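Local structure of EGF family domain-containing protein (Toxoplasma gondii, 4Z80) at residues 296-301 with 318-323; 55-60 with 385-390. The protein probably serves in host-cell invasion as an apical membrane antigen, AMA4, that binds the rhoptry neck protein RON2L1 at the moving junction. All coordinates share one frame; numbering follows the deposited sequence.

Interaction 1 (296-301 with 318-323)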
loop_
_atom_site.group_PDB
_atom_site.type_symbol
_atom_site.label_atom_id
_atom_site.label_comp_id
_atom_site.label_asym_id
_atom_site.label_seq_id
_atom_site.Cartn_x
_atom_site.Cartn_y
_atom_site.Cartn_z
ATOM N N THR A 296 1.741 7.760 -5.807
ATOM C CA THR A 296 0.682 8.761 -5.922
ATOM C C THR A 296 -0.622 8.216 -5.356
ATOM O O THR A 296 -1.012 7.089 -5.656
ATOM C CB THR A 296 0.476 9.171 -7.406
ATOM O OG1 THR A 296 1.669 9.780 -7.917
ATOM C CG2 THR A 296 -0.658 10.165 -7.540
ATOM N N GLN A 297 -1.303 9.022 -4.547
ATOM C CA GLN A 297 -2.618 8.646 -4.031
ATOM C C GLN A 297 -3.753 9.546 -4.532
ATOM O O GLN A 297 -4.909 9.148 -4.514
ATOM C CB GLN A 297 -2.573 8.646 -2.505
ATOM C CG GLN A 297 -1.768 7.477 -1.941
ATOM C CD GLN A 297 -1.056 7.844 -0.660
ATOM O OE1 GLN A 297 -1.685 7.997 0.386
ATOM N NE2 GLN A 297 0.254 8.033 -0.742
ATOM N N ASP A 298 -3.412 10.746 -5.000
ATOM C CA ASP A 298 -4.403 11.700 -5.511
ATOM C C ASP A 298 -3.772 12.505 -6.635
ATOM O O ASP A 298 -2.673 13.028 -6.475
ATOM C CB ASP A 298 -4.888 12.629 -4.388
ATOM C CG ASP A 298 -6.135 13.421 -4.760
ATOM O OD1 ASP A 298 -6.027 14.389 -5.537
ATOM O OD2 ASP A 298 -7.223 13.096 -4.236
ATOM N N PHE A 299 -4.465 12.611 -7.762
ATOM C CA PHE A 299 -4.010 13.443 -8.875
ATOM C C PHE A 299 -5.254 13.946 -9.578
ATOM O O PHE A 299 -6.098 13.158 -9.993
ATOM C CB PHE A 299 -3.105 12.663 -9.832
ATOM C CG PHE A 299 -2.459 13.516 -10.903
ATOM C CD1 PHE A 299 -1.763 14.662 -10.561
ATOM C CD2 PHE A 299 -2.526 13.158 -12.239
ATOM C CE1 PHE A 299 -1.160 15.442 -11.531
ATOM C CE2 PHE A 299 -1.923 13.936 -13.215
ATOM C CZ PHE A 299 -1.241 15.083 -12.857
ATOM N N ARG A 300 -5.402 15.264 -9.665
ATOM C CA ARG A 300 -6.624 15.848 -10.205
ATOM C C ARG A 300 -6.336 17.166 -10.922
ATOM O O ARG A 300 -7.234 17.989 -11.102
ATOM C CB ARG A 300 -7.654 16.061 -9.093
ATOM C CG ARG A 300 -7.210 17.024 -8.008
ATOM C CD ARG A 300 -8.289 17.215 -6.950
ATOM N NE ARG A 300 -8.422 16.069 -6.057
ATOM C CZ ARG A 300 -9.397 15.929 -5.166
ATOM N NH1 ARG A 300 -10.336 16.862 -5.057
ATOM N NH2 ARG A 300 -9.430 14.853 -4.388
ATOM N N SER A 301 -5.087 17.346 -11.338
ATOM C CA SER A 301 -4.678 18.504 -12.131
ATOM C C SER A 301 -5.359 18.572 -13.485
ATOM O O SER A 301 -5.887 17.581 -13.976
ATOM C CB SER A 301 -3.169 18.465 -12.348
ATOM O OG SER A 301 -2.489 18.497 -11.112
ATOM N N VAL A 318 -6.776 10.223 -10.269
ATOM C CA VAL A 318 -7.073 9.225 -9.249
ATOM C C VAL A 318 -7.306 9.914 -7.919
ATOM O O VAL A 318 -6.846 11.032 -7.704
ATOM C CB VAL A 318 -5.926 8.175 -9.077
ATOM C CG1 VAL A 318 -5.678 7.416 -10.363
ATOM C CG2 VAL A 318 -4.636 8.827 -8.589
ATOM N N ARG A 319 -8.012 9.247 -7.018
ATOM C CA ARG A 319 -8.095 9.734 -5.644
ATOM C C ARG A 319 -8.455 8.583 -4.730
ATOM O O ARG A 319 -9.028 7.595 -5.188
ATOM C CB ARG A 319 -9.115 10.870 -5.509
ATOM C CG ARG A 319 -10.574 10.461 -5.699
ATOM C CD ARG A 319 -11.495 11.690 -5.752
ATOM N NE ARG A 319 -11.098 12.567 -6.842
ATOM C CZ ARG A 319 -11.571 13.789 -7.064
ATOM N NH1 ARG A 319 -12.483 14.332 -6.265
ATOM N NH2 ARG A 319 -11.101 14.470 -8.098
ATOM N N PRO A 320 -8.120 8.696 -3.437
ATOM C CA PRO A 320 -8.516 7.625 -2.526
ATOM C C PRO A 320 -10.009 7.639 -2.272
ATOM O O PRO A 320 -10.618 8.710 -2.195
ATOM C CB PRO A 320 -7.743 7.938 -1.240
ATOM C CG PRO A 320 -6.764 9.016 -1.602
ATOM C CD PRO A 320 -7.378 9.753 -2.735
ATOM N N MET A 321 -10.591 6.452 -2.145
ATOM C CA MET A 321 -12.006 6.315 -1.841
ATOM C C MET A 321 -12.228 5.173 -0.875
ATOM O O MET A 321 -11.512 4.172 -0.909
ATOM C CB MET A 321 -12.842 6.057 -3.100
ATOM C CG MET A 321 -12.989 7.231 -4.040
ATOM S SD MET A 321 -14.044 6.811 -5.449
ATOM C CE MET A 321 -15.623 6.560 -4.660
ATOM N N LYS A 322 -13.226 5.333 -0.016
ATOM C CA LYS A 322 -13.755 4.237 0.789
ATOM C C LYS A 322 -15.236 4.095 0.529
ATOM O O LYS A 322 -15.945 5.092 0.432
ATOM C CB LYS A 322 -13.539 4.480 2.278
ATOM C CG LYS A 322 -12.097 4.621 2.684
ATOM C CD LYS A 322 -11.914 4.665 4.194
ATOM C CE LYS A 322 -10.467 4.795 4.549
ATOM N NZ LYS A 322 -10.251 4.788 6.021
ATOM N N THR A 323 -15.708 2.854 0.449
ATOM C CA THR A 323 -17.134 2.568 0.348
ATOM C C THR A 323 -17.419 1.386 1.252
ATOM O O THR A 323 -16.493 0.702 1.677
ATOM C CB THR A 323 -17.565 2.226 -1.084
ATOM O OG1 THR A 323 -16.887 1.037 -1.508
ATOM C CG2 THR A 323 -17.245 3.363 -2.019
HETATM O O HOH W 1 -9.115 12.479 -9.085
#

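Interaction 2 (55-60 with 385-390)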
loop_
_atom_site.group_PDB
_atom_site.type_symbol
_atom_site.label_atom_id
_atom_site.label_comp_id
_atom_site.label_asym_id
_atom_site.label_seq_id
_atom_site.Cartn_x
_atom_site.Cartn_y
_atom_site.Cartn_z
ATOM N N GLY A 55 -0.165 12.286 6.631
ATOM C CA GLY A 55 -1.501 12.390 6.062
ATOM C C GLY A 55 -2.197 11.036 5.937
ATOM O O GLY A 55 -1.597 10.066 5.479
ATOM N N VAL A 56 -3.462 10.975 6.341
ATOM C CA VAL A 56 -4.246 9.736 6.300
ATOM C C VAL A 56 -4.939 9.547 4.944
ATOM O O VAL A 56 -4.902 8.466 4.354
ATOM C CB VAL A 56 -5.295 9.719 7.448
ATOM C CG1 VAL A 56 -6.321 8.584 7.291
ATOM C CG2 VAL A 56 -4.590 9.619 8.788
ATOM N N TYR A 57 -5.577 10.598 4.443
ATOM C CA TYR A 57 -6.214 10.537 3.141
ATOM C C TYR A 57 -5.151 10.306 2.074
ATOM O O TYR A 57 -5.262 9.412 1.238
ATOM C CB TYR A 57 -6.993 11.834 2.885
ATOM C CG TYR A 57 -7.887 11.833 1.669
ATOM C CD1 TYR A 57 -9.003 10.998 1.597
ATOM C CD2 TYR A 57 -7.650 12.692 0.608
ATOM C CE1 TYR A 57 -9.839 11.009 0.485
ATOM C CE2 TYR A 57 -8.486 12.711 -0.497
ATOM C CZ TYR A 57 -9.577 11.879 -0.549
ATOM O OH TYR A 57 -10.397 11.908 -1.661
ATOM N N VAL A 58 -4.123 11.148 2.120
ATOM C CA VAL A 58 -2.955 11.058 1.260
ATOM C C VAL A 58 -1.717 11.203 2.145
ATOM O O VAL A 58 -1.570 12.223 2.826
ATOM C CB VAL A 58 -2.967 12.160 0.183
ATOM C CG1 VAL A 58 -1.637 12.198 -0.567
ATOM C CG2 VAL A 58 -4.115 11.933 -0.764
ATOM N N GLY A 59 -0.848 10.191 2.150
ATOM C CA GLY A 59 0.335 10.193 2.994
ATOM C C GLY A 59 1.608 10.089 2.190
ATOM O O GLY A 59 1.760 9.171 1.391
ATOM N N TYR A 60 2.514 11.041 2.406
ATOM C CA TYR A 60 3.789 11.106 1.701
ATOM C C TYR A 60 4.923 11.451 2.649
ATOM O O TYR A 60 4.750 12.233 3.590
ATOM C CB TYR A 60 3.785 12.183 0.602
ATOM C CG TYR A 60 2.825 11.989 -0.539
ATOM C CD1 TYR A 60 2.745 10.789 -1.223
ATOM C CD2 TYR A 60 2.004 13.023 -0.943
ATOM C CE1 TYR A 60 1.856 10.617 -2.271
ATOM C CE2 TYR A 60 1.113 12.869 -1.995
ATOM C CZ TYR A 60 1.037 11.666 -2.654
ATOM O OH TYR A 60 0.151 11.505 -3.694
ATOM N N LEU A 385 -15.380 11.809 7.005
ATOM C CA LEU A 385 -14.295 11.863 7.981
ATOM C C LEU A 385 -12.933 11.619 7.308
ATOM O O LEU A 385 -11.986 12.374 7.496
ATOM C CB LEU A 385 -14.522 10.837 9.095
ATOM C CG LEU A 385 -13.390 10.715 10.117
ATOM C CD1 LEU A 385 -13.174 12.030 10.861
ATOM C CD2 LEU A 385 -13.689 9.588 11.094
ATOM N N PHE A 386 -12.859 10.560 6.510
ATOM C CA PHE A 386 -11.658 10.219 5.754
ATOM C C PHE A 386 -11.211 11.382 4.863
ATOM O O PHE A 386 -10.031 11.753 4.851
ATOM C CB PHE A 386 -11.951 8.954 4.929
ATOM C CG PHE A 386 -10.831 8.489 4.035
ATOM C CD1 PHE A 386 -9.550 8.285 4.521
ATOM C CD2 PHE A 386 -11.092 8.190 2.704
ATOM C CE1 PHE A 386 -8.553 7.821 3.691
ATOM C CE2 PHE A 386 -10.095 7.727 1.869
ATOM C CZ PHE A 386 -8.822 7.548 2.361
ATOM N N MET A 387 -12.167 11.959 4.138
ATOM C CA MET A 387 -11.879 13.039 3.194
ATOM C C MET A 387 -11.541 14.363 3.884
ATOM O O MET A 387 -10.991 15.251 3.245
ATOM C CB MET A 387 -13.068 13.239 2.253
ATOM C CG MET A 387 -13.399 12.018 1.409
ATOM S SD MET A 387 -15.020 12.096 0.604
ATOM C CE MET A 387 -14.620 13.131 -0.792
ATOM N N LEU A 388 -11.865 14.483 5.171
ATOM C CA LEU A 388 -11.623 15.700 5.949
ATOM C C LEU A 388 -10.521 15.504 6.995
ATOM O O LEU A 388 -10.373 16.310 7.913
ATOM C CB LEU A 388 -12.919 16.141 6.646
ATOM C CG LEU A 388 -14.106 16.543 5.776
ATOM C CD1 LEU A 388 -15.323 16.823 6.645
ATOM C CD2 LEU A 388 -13.751 17.762 4.931
ATOM N N SER A 389 -9.730 14.446 6.854
ATOM C CA SER A 389 -8.781 14.095 7.906
ATOM C C SER A 389 -7.455 14.834 7.739
ATOM O O SER A 389 -7.271 15.906 8.323
ATOM C CB SER A 389 -8.583 12.562 7.955
ATOM O OG SER A 389 -8.067 12.031 6.742
ATOM N N SER A 390 -6.530 14.277 6.970
ATOM C CA SER A 390 -5.243 14.922 6.770
ATOM C C SER A 390 -4.675 14.473 5.449
ATOM O O SER A 390 -5.023 13.407 4.938
ATOM C CB SER A 390 -4.278 14.615 7.917
ATOM O OG SER A 390 -4.112 13.218 8.096
#

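Interaction 1 (296-301 with 318-323)
Phe299 and Val318 face each other as one antiparallel, hydrogen-bonded pair, and this bridge is the tight part of the contact. Phe299 N gives its hydrogen to Val318 O at 2.9 Å in an almost straight bond, and Val318 N answers to Phe299 O at 3.0 Å through a more bent one. Val318, small and branched, suits the buried side: its CG2 lies 4.3 Å from Phe299 CB, while the phenyl ring itself leads off toward Cys304 and helix 80-84. Beyond the bridge Pro320 continues the packing, its CD 3.1 Å from Gln297 O; a proline has no N-H to offer that carbonyl, so the ring carbons meet it instead. Gln297 turns its amide elsewhere, to Lys100 and Gly59. Strand 318-321 pairs with strand 101-104, and the loop adds a single bridge to it; both 296-301 and 318-323 fall in the stretch matching the apical membrane antigen family, of the PAN clan. The looser side is polar and partly exposed. There the guanidinium groups of Arg300 and Arg319 stack nearly flat, planes 13° apart and centres 3.6 Å apart; both chains bend at chi3 (74° and 59°), which helps bring the planes face to face. Asp298 probably eases the closeness of like charges: its carboxylate takes Arg300 NE on OD1 and Arg300 NH2 on OD2 (2.8 Å), a side-on grip that fixes the rotation of the Arg300 plane. Asp298 OD2 also lies 3.2 Å from Arg319 CB. A water accepts from Arg319 NH2 and donates to Phe299 O, linking the Arg319 guanidinium to the bridge.

Interaction 2 (55-60 with 385-390)
Tyr57 drives the edge of its ring into the face of Phe386, a T-shaped pair with centroids 4.8 Å apart and planes at 65°. The leading atom is Tyr57 CD1, which stands over the middle of the phenyl ring, 3.5 Å from Phe386 CE2. With CG anti to the main-chain N (chi1 -171°), the Tyr57 ring is carried along the helix end, so that its CD1 edge meets the Phe386 face. Met387, next on the helix, borders the tyrosine as well: its CG approaches Tyr57 CE1 at 3.8 Å, and its CA makes an off-centre CH-pi contact with the ring. The phenol ring is thus a bump fitted against two successive helical residues: Phe386 offers a flat face to the advancing edge, and the CG methylene and CA of Met387 lie beside it. Pro320 of strand 318-321 also packs on both aromatic rings. Val56 fills the neighbouring hollow, its CB 3.7 Å from Ser389 OG and its CG1 close to the rim of Phe386. Beyond the hydrophobic part, Ser390 grips the turning backbone twice: Val56 N donates to Ser390 OG and Tyr57 N to Ser390 O, each at 2.9 Å, the latter carbonyl pointing almost straight at its donor. A serine suits this place, being small enough for its hydroxyl to reach a main-chain N-H beside Gly55 CA. Ser389 instead folds its hydroxyl back and donates to Phe386 O at 2.7 Å. That bond, next to Leu388, the first residue to leave helical geometry, belongs to the C-terminal end of helix 378-387, against which an irregular loop from far earlier in the sequence packs.

Overall arrangement
From the N terminus, the chain first passes 55-60, the loop between strands 43-51 and 60-62, whose partner 385-390 comes only after 324 further residues; interaction 2 therefore closes a very long loop. Interaction 1 is nested inside it, closing a short loop of 16 residues without helix or strand between 296-301 and strand 318-321. The two centres are about 11 Å apart and the contacts touch: Gln297 NE2 is probably hydrogen-bonded to Gly59 O at 2.8 Å, and Gln297 N to Tyr60 OH. Lys100 bonds to both Gln297 OE1 and Tyr57 O. Together they join the early loop, strand 318-321 with its partner strand 101-104, and the end of helix 378-387.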